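Local coordinates for putative fimbrial subunit (Corynebacterium diphtheriae, PDB 4HSQ), which probably builds the shaft of adhesive pili as the major pilin SpaD, represented here by its second and third domains, D2 and D3, with a bound calcium ion, at residues V112-T116 and D261-L265; R121-I125 and V135-T139; L205-F210 and F246-I251. One frame throughout, in Å; residues are numbered along the deposited sequence.

Contact 1: residues V112-T116 and D261-L265. With CA (calcium ion), chain B.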
loop_
_atom_site.group_PDB
_atom_site.type_symbol
_atom_site.label_atom_id
_atom_site.label_comp_id
_atom_site.label_asym_id
_atom_site.label_seq_id
_atom_site.Cartn_x
_atom_site.Cartn_y
_atom_site.Cartn_z
ATOM N N VAL A 112 8.372 1.927 2.631
ATOM C CA VAL A 112 7.919 3.289 2.391
ATOM C C VAL A 112 8.837 3.928 1.335
ATOM O O VAL A 112 8.361 4.518 0.376
ATOM C CB VAL A 112 7.901 4.074 3.729
ATOM C CG1 VAL A 112 7.760 5.587 3.503
ATOM C CG2 VAL A 112 6.801 3.547 4.642
ATOM N N GLY A 113 10.139 3.791 1.509
ATOM C CA GLY A 113 11.060 4.426 0.564
ATOM C C GLY A 113 11.192 5.923 0.802
ATOM O O GLY A 113 11.000 6.408 1.924
ATOM N N ASN A 114 11.494 6.674 -0.260
ATOM C CA ASN A 114 11.823 8.103 -0.117
ATOM C C ASN A 114 10.661 9.079 -0.255
ATOM O O ASN A 114 10.853 10.275 -0.030
ATOM C CB ASN A 114 12.967 8.461 -1.065
ATOM C CG ASN A 114 14.296 7.845 -0.642
ATOM O OD1 ASN A 114 14.532 7.508 0.528
ATOM N ND2 ASN A 114 15.210 7.705 -1.584
ATOM N N THR A 115 9.436 8.581 -0.530
ATOM C CA THR A 115 8.236 9.422 -0.550
ATOM C C THR A 115 7.128 8.609 0.092
ATOM O O THR A 115 7.087 7.383 -0.087
ATOM C CB THR A 115 7.834 9.869 -1.995
ATOM O OG1 THR A 115 7.578 8.712 -2.804
ATOM C CG2 THR A 115 8.872 10.806 -2.666
ATOM N N THR A 116 6.176 9.274 0.724
ATOM C CA THR A 116 5.019 8.530 1.232
ATOM C C THR A 116 4.186 8.090 0.043
ATOM O O THR A 116 3.669 6.979 0.057
ATOM C CB THR A 116 4.192 9.373 2.205
ATOM O OG1 THR A 116 3.770 10.563 1.533
ATOM C CG2 THR A 116 4.973 9.730 3.482
ATOM N N ASP A 261 11.825 13.014 9.561
ATOM C CA ASP A 261 11.885 13.455 8.187
ATOM C C ASP A 261 10.457 13.491 7.631
ATOM O O ASP A 261 9.491 13.273 8.377
ATOM C CB ASP A 261 12.858 12.600 7.362
ATOM C CG ASP A 261 12.495 11.137 7.260
ATOM O OD1 ASP A 261 11.312 10.824 7.359
ATOM O OD2 ASP A 261 13.394 10.325 6.967
ATOM N N GLU A 262 10.311 13.800 6.348
ATOM C CA GLU A 262 8.996 13.964 5.749
ATOM C C GLU A 262 8.258 12.625 5.471
ATOM O O GLU A 262 7.113 12.679 5.046
ATOM C CB GLU A 262 9.099 14.830 4.463
ATOM C CG GLU A 262 9.831 14.180 3.298
ATOM C CD GLU A 262 11.332 14.412 3.232
ATOM O OE1 GLU A 262 11.985 14.539 4.298
ATOM O OE2 GLU A 262 11.862 14.438 2.097
ATOM N N VAL A 263 8.896 11.435 5.709
ATOM C CA VAL A 263 8.222 10.141 5.454
ATOM C C VAL A 263 8.001 9.375 6.783
ATOM O O VAL A 263 7.511 8.235 6.775
ATOM C CB VAL A 263 8.966 9.242 4.402
ATOM C CG1 VAL A 263 9.110 9.948 3.061
ATOM C CG2 VAL A 263 10.346 8.773 4.912
ATOM N N THR A 264 8.400 9.990 7.903
ATOM C CA THR A 264 8.347 9.385 9.238
ATOM C C THR A 264 7.607 10.263 10.229
ATOM O O THR A 264 7.856 11.460 10.325
ATOM C CB THR A 264 9.786 9.134 9.779
ATOM O OG1 THR A 264 10.571 8.514 8.753
ATOM C CG2 THR A 264 9.811 8.266 11.059
ATOM N N LEU A 265 6.752 9.636 11.004
ATOM C CA LEU A 265 6.104 10.269 12.125
ATOM C C LEU A 265 6.851 9.756 13.330
ATOM O O LEU A 265 7.055 8.552 13.429
ATOM C CB LEU A 265 4.626 9.927 12.182
ATOM C CG LEU A 265 3.806 10.738 13.192
ATOM C CD1 LEU A 265 2.442 11.058 12.613
ATOM C CD2 LEU A 265 3.623 9.976 14.483
HETATM CA CA CA B . 7.832 13.644 9.827
HETATM O O HOH W 1 10.237 12.739 0.254
HETATM O O HOH W 2 5.989 13.939 11.458
#

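Contact 2: residues R121-I125 and V135-T139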
loop_
_atom_site.group_PDB
_atom_site.type_symbol
_atom_site.label_atom_id
_atom_site.label_comp_id
_atom_site.label_asym_id
_atom_site.label_seq_id
_atom_site.Cartn_x
_atom_site.Cartn_y
_atom_site.Cartn_z
ATOM N N ARG A 121 0.120 3.997 -12.850
ATOM C CA ARG A 121 -0.566 4.298 -14.107
ATOM C C ARG A 121 -0.388 3.108 -15.047
ATOM O O ARG A 121 0.622 2.409 -14.977
ATOM C CB ARG A 121 0.031 5.578 -14.742
ATOM C CG ARG A 121 -0.899 6.238 -15.748
ATOM C CD ARG A 121 -0.185 7.296 -16.573
ATOM N NE ARG A 121 0.236 8.453 -15.779
ATOM C CZ ARG A 121 -0.499 9.548 -15.593
ATOM N NH1 ARG A 121 -1.715 9.639 -16.120
ATOM N NH2 ARG A 121 -0.028 10.556 -14.867
ATOM N N ALA A 122 -1.320 2.912 -15.965
ATOM C CA ALA A 122 -1.169 1.820 -16.922
ATOM C C ALA A 122 -1.558 2.276 -18.328
ATOM O O ALA A 122 -2.090 3.366 -18.518
ATOM C CB ALA A 122 -2.038 0.645 -16.501
ATOM N N ASP A 123 -1.270 1.428 -19.292
ATOM C CA ASP A 123 -1.595 1.582 -20.699
ATOM C C ASP A 123 -2.297 0.320 -21.187
ATOM O O ASP A 123 -1.977 -0.782 -20.733
ATOM C CB ASP A 123 -0.309 1.788 -21.536
ATOM C CG ASP A 123 0.741 2.733 -20.980
ATOM O OD1 ASP A 123 0.462 3.938 -20.894
ATOM O OD2 ASP A 123 1.860 2.263 -20.662
ATOM N N VAL A 124 -3.217 0.472 -22.130
ATOM C CA VAL A 124 -3.816 -0.634 -22.845
ATOM C C VAL A 124 -3.397 -0.380 -24.299
ATOM O O VAL A 124 -3.464 0.760 -24.777
ATOM C CB VAL A 124 -5.331 -0.895 -22.625
ATOM C CG1 VAL A 124 -5.658 -1.022 -21.136
ATOM C CG2 VAL A 124 -6.198 0.163 -23.286
ATOM N N ILE A 125 -2.804 -1.376 -24.919
ATOM C CA ILE A 125 -2.263 -1.267 -26.279
ATOM C C ILE A 125 -2.909 -2.364 -27.108
ATOM O O ILE A 125 -2.854 -3.551 -26.751
ATOM C CB ILE A 125 -0.694 -1.328 -26.278
ATOM C CG1 ILE A 125 -0.100 -0.297 -25.265
ATOM C CG2 ILE A 125 -0.125 -1.079 -27.697
ATOM C CD1 ILE A 125 1.333 -0.567 -24.748
ATOM N N VAL A 135 -3.169 1.245 -31.235
ATOM C CA VAL A 135 -3.771 2.290 -30.391
ATOM C C VAL A 135 -3.234 2.111 -28.973
ATOM O O VAL A 135 -3.144 0.975 -28.497
ATOM C CB VAL A 135 -5.324 2.245 -30.438
ATOM C CG1 VAL A 135 -5.950 3.231 -29.446
ATOM C CG2 VAL A 135 -5.849 2.506 -31.853
ATOM N N LYS A 136 -2.849 3.223 -28.318
ATOM C CA LYS A 136 -2.348 3.203 -26.956
ATOM C C LYS A 136 -3.165 4.190 -26.110
ATOM O O LYS A 136 -3.143 5.403 -26.354
ATOM C CB LYS A 136 -0.833 3.493 -26.906
ATOM C CG LYS A 136 -0.248 3.454 -25.496
ATOM C CD LYS A 136 0.977 4.352 -25.376
ATOM C CE LYS A 136 1.901 3.924 -24.262
ATOM N NZ LYS A 136 2.898 2.924 -24.725
ATOM N N ASN A 137 -3.920 3.651 -25.140
ATOM C CA ASN A 137 -4.743 4.447 -24.229
ATOM C C ASN A 137 -4.180 4.336 -22.832
ATOM O O ASN A 137 -3.902 3.227 -22.379
ATOM C CB ASN A 137 -6.186 3.995 -24.268
ATOM C CG ASN A 137 -6.834 4.247 -25.596
ATOM O OD1 ASN A 137 -6.545 5.237 -26.264
ATOM N ND2 ASN A 137 -7.729 3.374 -25.992
ATOM N N LYS A 138 -3.902 5.475 -22.210
ATOM C CA LYS A 138 -3.330 5.529 -20.866
ATOM C C LYS A 138 -4.440 5.750 -19.861
ATOM O O LYS A 138 -5.443 6.422 -20.157
ATOM C CB LYS A 138 -2.283 6.650 -20.762
ATOM C CG LYS A 138 -1.149 6.544 -21.779
ATOM C CD LYS A 138 -0.164 7.697 -21.655
ATOM C CE LYS A 138 1.162 7.268 -21.075
ATOM N NZ LYS A 138 2.024 6.619 -22.095
ATOM N N THR A 139 -4.264 5.201 -18.653
ATOM C CA THR A 139 -5.240 5.424 -17.604
ATOM C C THR A 139 -4.882 6.705 -16.882
ATOM O O THR A 139 -3.800 7.282 -17.096
ATOM C CB THR A 139 -5.185 4.260 -16.569
ATOM O OG1 THR A 139 -3.910 4.331 -15.914
ATOM C CG2 THR A 139 -5.448 2.871 -17.164
#

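Contact 3: residues L205-F210 and F246-I251. With CA (calcium ion), chain B.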
loop_
_atom_site.group_PDB
_atom_site.type_symbol
_atom_site.label_atom_id
_atom_site.label_comp_id
_atom_site.label_asym_id
_atom_site.label_seq_id
_atom_site.Cartn_x
_atom_site.Cartn_y
_atom_site.Cartn_z
ATOM N N LEU A 205 3.249 2.033 7.589
ATOM C CA LEU A 205 1.816 1.919 7.720
ATOM C C LEU A 205 1.082 2.729 6.692
ATOM O O LEU A 205 1.561 3.776 6.273
ATOM C CB LEU A 205 1.383 2.388 9.130
ATOM C CG LEU A 205 2.085 1.737 10.331
ATOM C CD1 LEU A 205 1.668 2.430 11.640
ATOM C CD2 LEU A 205 1.798 0.221 10.370
ATOM N N HIS A 206 -0.127 2.274 6.337
ATOM C CA HIS A 206 -1.003 3.005 5.419
ATOM C C HIS A 206 -1.484 4.270 6.116
ATOM O O HIS A 206 -1.898 4.224 7.288
ATOM C CB HIS A 206 -2.201 2.120 5.069
ATOM C CG HIS A 206 -2.967 2.540 3.860
ATOM N ND1 HIS A 206 -3.619 3.765 3.795
ATOM C CD2 HIS A 206 -3.240 1.841 2.738
ATOM C CE1 HIS A 206 -4.265 3.770 2.635
ATOM N NE2 HIS A 206 -4.081 2.632 1.971
ATOM N N VAL A 207 -1.414 5.400 5.420
ATOM C CA VAL A 207 -1.928 6.663 5.997
ATOM C C VAL A 207 -3.438 6.539 6.210
ATOM O O VAL A 207 -4.129 5.816 5.469
ATOM C CB VAL A 207 -1.601 7.917 5.158
ATOM C CG1 VAL A 207 -0.095 8.002 4.863
ATOM C CG2 VAL A 207 -2.444 7.982 3.858
ATOM N N THR A 208 -3.959 7.277 7.199
ATOM C CA THR A 208 -5.392 7.191 7.513
ATOM C C THR A 208 -6.289 8.133 6.704
ATOM O O THR A 208 -7.493 7.903 6.664
ATOM C CB THR A 208 -5.603 7.501 9.004
ATOM O OG1 THR A 208 -5.135 8.837 9.276
ATOM C CG2 THR A 208 -4.871 6.515 9.906
ATOM N N ASP A 209 -5.741 9.186 6.089
ATOM C CA ASP A 209 -6.566 10.237 5.453
ATOM C C ASP A 209 -6.758 10.082 3.944
ATOM O O ASP A 209 -7.380 10.923 3.308
ATOM C CB ASP A 209 -5.942 11.627 5.766
ATOM C CG ASP A 209 -4.542 11.794 5.221
ATOM O OD1 ASP A 209 -3.705 10.887 5.442
ATOM O OD2 ASP A 209 -4.298 12.795 4.522
ATOM N N PHE A 210 -6.194 9.025 3.351
ATOM C CA PHE A 210 -6.276 8.820 1.911
ATOM C C PHE A 210 -6.183 7.344 1.677
ATOM O O PHE A 210 -5.241 6.704 2.163
ATOM C CB PHE A 210 -5.154 9.575 1.228
ATOM C CG PHE A 210 -5.319 9.755 -0.253
ATOM C CD1 PHE A 210 -4.912 8.763 -1.138
ATOM C CD2 PHE A 210 -5.819 10.950 -0.775
ATOM C CE1 PHE A 210 -5.038 8.939 -2.514
ATOM C CE2 PHE A 210 -5.922 11.134 -2.154
ATOM C CZ PHE A 210 -5.521 10.128 -3.014
ATOM N N PHE A 246 -2.060 9.394 12.048
ATOM C CA PHE A 246 -1.135 9.011 10.981
ATOM C C PHE A 246 -1.606 9.465 9.590
ATOM O O PHE A 246 -1.835 8.677 8.685
ATOM C CB PHE A 246 -0.916 7.501 11.064
ATOM C CG PHE A 246 0.397 7.040 10.498
ATOM C CD1 PHE A 246 1.596 7.344 11.138
ATOM C CD2 PHE A 246 0.440 6.312 9.317
ATOM C CE1 PHE A 246 2.819 6.908 10.610
ATOM C CE2 PHE A 246 1.657 5.896 8.786
ATOM C CZ PHE A 246 2.829 6.164 9.452
ATOM N N THR A 247 -1.642 10.779 9.410
ATOM C CA THR A 247 -2.065 11.422 8.162
ATOM C C THR A 247 -0.861 11.896 7.355
ATOM O O THR A 247 0.214 12.130 7.912
ATOM C CB THR A 247 -3.002 12.597 8.448
ATOM O OG1 THR A 247 -2.242 13.630 9.088
ATOM C CG2 THR A 247 -4.220 12.184 9.302
ATOM N N ARG A 248 -1.044 12.046 6.047
ATOM C CA ARG A 248 -0.004 12.592 5.166
ATOM C C ARG A 248 0.607 13.894 5.724
ATOM O O ARG A 248 1.838 14.038 5.759
ATOM C CB ARG A 248 -0.598 12.878 3.774
ATOM C CG ARG A 248 -0.911 11.611 2.958
ATOM C CD ARG A 248 -1.611 11.959 1.664
ATOM N NE ARG A 248 -2.909 12.601 1.874
ATOM C CZ ARG A 248 -3.580 13.243 0.923
ATOM N NH1 ARG A 248 -3.095 13.308 -0.312
ATOM N NH2 ARG A 248 -4.728 13.833 1.201
ATOM N N ALA A 249 -0.251 14.846 6.143
ATOM C CA ALA A 249 0.184 16.151 6.660
ATOM C C ALA A 249 0.991 16.004 7.951
ATOM O O ALA A 249 2.057 16.647 8.073
ATOM C CB ALA A 249 -1.009 17.060 6.883
ATOM N N LYS A 250 0.544 15.134 8.880
ATOM C CA LYS A 250 1.293 14.921 10.135
ATOM C C LYS A 250 2.656 14.251 9.890
ATOM O O LYS A 250 3.653 14.646 10.481
ATOM C CB LYS A 250 0.494 14.094 11.158
ATOM C CG LYS A 250 -0.653 14.878 11.811
ATOM C CD LYS A 250 -0.194 15.762 12.979
ATOM C CE LYS A 250 -1.333 16.540 13.602
ATOM N NZ LYS A 250 -2.274 15.661 14.349
ATOM N N ILE A 251 2.702 13.299 8.985
ATOM C CA ILE A 251 3.945 12.568 8.656
ATOM C C ILE A 251 4.948 13.511 7.993
ATOM O O ILE A 251 6.137 13.477 8.314
ATOM C CB ILE A 251 3.611 11.374 7.739
ATOM C CG1 ILE A 251 2.751 10.331 8.475
ATOM C CG2 ILE A 251 4.893 10.747 7.116
ATOM C CD1 ILE A 251 2.049 9.327 7.547
HETATM CA CA CA B . 7.832 13.644 9.827
HETATM O O HOH W 3 -5.374 9.272 11.913
HETATM O O HOH W 4 -3.185 14.905 5.510
HETATM O O HOH W 2 5.989 13.939 11.458
#

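Contact 1: residues V112-T116 and D261-L265
Val263 stands with CG1 trans to its own carbonyl carbon (chi1 -59°), which spreads its two methyls into the bend made by 112-116. CG1 goes deepest, reaching Asn114 O at 3.6 Å and the CA of Thr115 at 3.8 Å, while CG2 approaches Gly113 O. On Thr116 a chi1 of 58° leaves OG1 between N and C and swings CG2 across to the CA of Val263, 3.8 Å away. Val112 completes the surround: its CG1 slides past the Val263 side chain, running the opposite way, and meets CB at 4.0 Å. The meeting is therefore one valine set among methyls and peptide groups, and a water-mediated bridge crosses it, water 1 donating to both Asn114 O and Glu262 OE2.

Asp261 braces the type I turn 261-264. Its OD1 accepts from Val263 N at 3.0 Å, an Asx turn, and from Thr264 OG1 at 2.8 Å; the two donors arrive from opposite faces of the carboxylate plane. In this turn the carbonyls of Asp261 and Thr264 both face the calcium ion, each O at 2.2 Å. Ile251 O, Glu253 O, Asp260 OD1 and water 2 complete the shell.

The contact thus joins the loop between strands 100-109 and 117-127 to the turn that leads into strand 264-271. Chemically the work is divided: Val263 points into the other loop as apolar packing, while the carbonyl oxygens of Asp261 and Thr264 serve the metal, so calcium binding probably helps hold the turn against the loop it packs on.

Contact 2: residues R121-I125 and V135-T139
The guanidinium of Arg121 meets Thr139 at its edge: NH1 gives a hydrogen bond of 3.3 Å to Thr139 O, which lies 17° out of the guanidinium plane, while NH1 itself sits in the plane of that carbonyl. A bend at chi3 (-67°) curls the arginine back over Thr139, with CG close to OG1; NH2 also has a long, weak ion pair with Glu141. Lys136 lays its CE over one face of the Asp123 carboxylate, with Lys138 NZ rising on the same side; Lys136 NZ stays 4.2 Å from Asp123 OD2. Lys138 runs alongside Asp123: Lys138 CG packs 3.2 Å from Asp123 OD1, and NZ closes a salt bridge through a weak 3.3 Å bond to OD1. Further along, Lys136 CG rests on Ile125 CG1.

Underneath is the antiparallel hairpin of strands 117-127 and 134-138, in the region assigned to the Sgo0707 N2 domain. Val124 and Asn137 form a hydrogen-bonded pair, Val124 N to Asn137 O at 2.8 Å and Asn137 N to Val124 O at 2.9 Å. At Thr139 the hydroxyl replaces a carbonyl: Ala122 N donates to Thr139 OG1 at 3.0 Å, while Thr139 N still bonds Ala122 O.

The two faces of the hairpin differ. Asp123, Ile125, Lys136 and Lys138 share the charged one, where Asp123 faces both lysines and probably offsets part of their charge; Val124 turns the other way, to pack on Ile25 and Ala27 of strand 20-28.

Contact 3: residues L205-F210 and F246-I251
Hydrogen bonds and charge come first, and Asp209 takes two of them. Its OD1 accepts from the backbone N of Arg248 at 3.0 Å, and its OD2 from NE of the same arginine at 3.0 Å, a nearly straight hydrogen bond (169°) that is part of a salt bridge. NE keeps OD2 in the guanidinium plane, but OD2 is approached from above the carboxylate, and the two planes stand 42° apart. OD2 also accepts from water 4, which in turn receives Ala249 N, so Asp209 serves two amides in the first turn of helix 248-252. Thr247 is the N-cap: chi1 of 68° brings OG1 round to accept from Lys250 N. One step back along the chain, Phe246 O takes Thr208 N at 2.9 Å.

Next, the flat groups. Phe210 CD2 sits 3.4 Å above one face of the Arg248 guanidinium, offset toward its rim. Tyr145 adds a cation-pi contact to the same arginine, and Glu215 holds NH2 in a second salt bridge. The Phe246 ring is enclosed on two sides, with Ile251 CD1 over its centre 3.6 Å from the plane and Leu205 CD1 over the opposite face, while Leu205 O lies in plane at its edge, 3.3 Å from CE2.

Apolar packing links the rest: Val207 CG1 reaches Ile251 CD1 at 3.7 Å, and CG2 touches Arg248 CG.

This joins the end of strand 199-206 to the start of the short helix in the prealbumin-like domain. Lys250 O accepts from water 2, a calcium ligand. An acid at the helix N terminus, bonded to both a first-turn amide and an arginine, would suit the helix dipole and probably steadies the first turn, at the end opposite to the one where Ile251 O meets the calcium.

From the N terminus, the chain first meets contact 1 at 112-116, in the loop before strand 117-127, and leaves it open until 261-265. Within that long span contact 2 closes early, when 135-139 returns against 121-125 as a hairpin well away from the calcium. Contact 3 follows in series, joining 205-210 to 246-251 before contact 1 finally shuts. Contacts 1 and 3 are neighbours, centres 11 Å apart: Ile251 CG2 packs on Val263 and Thr116, and both share the calcium and water 2. Contact 2 lies 30 Å, centre to centre, from either, yet all three reach one mixed sheet running between the domains.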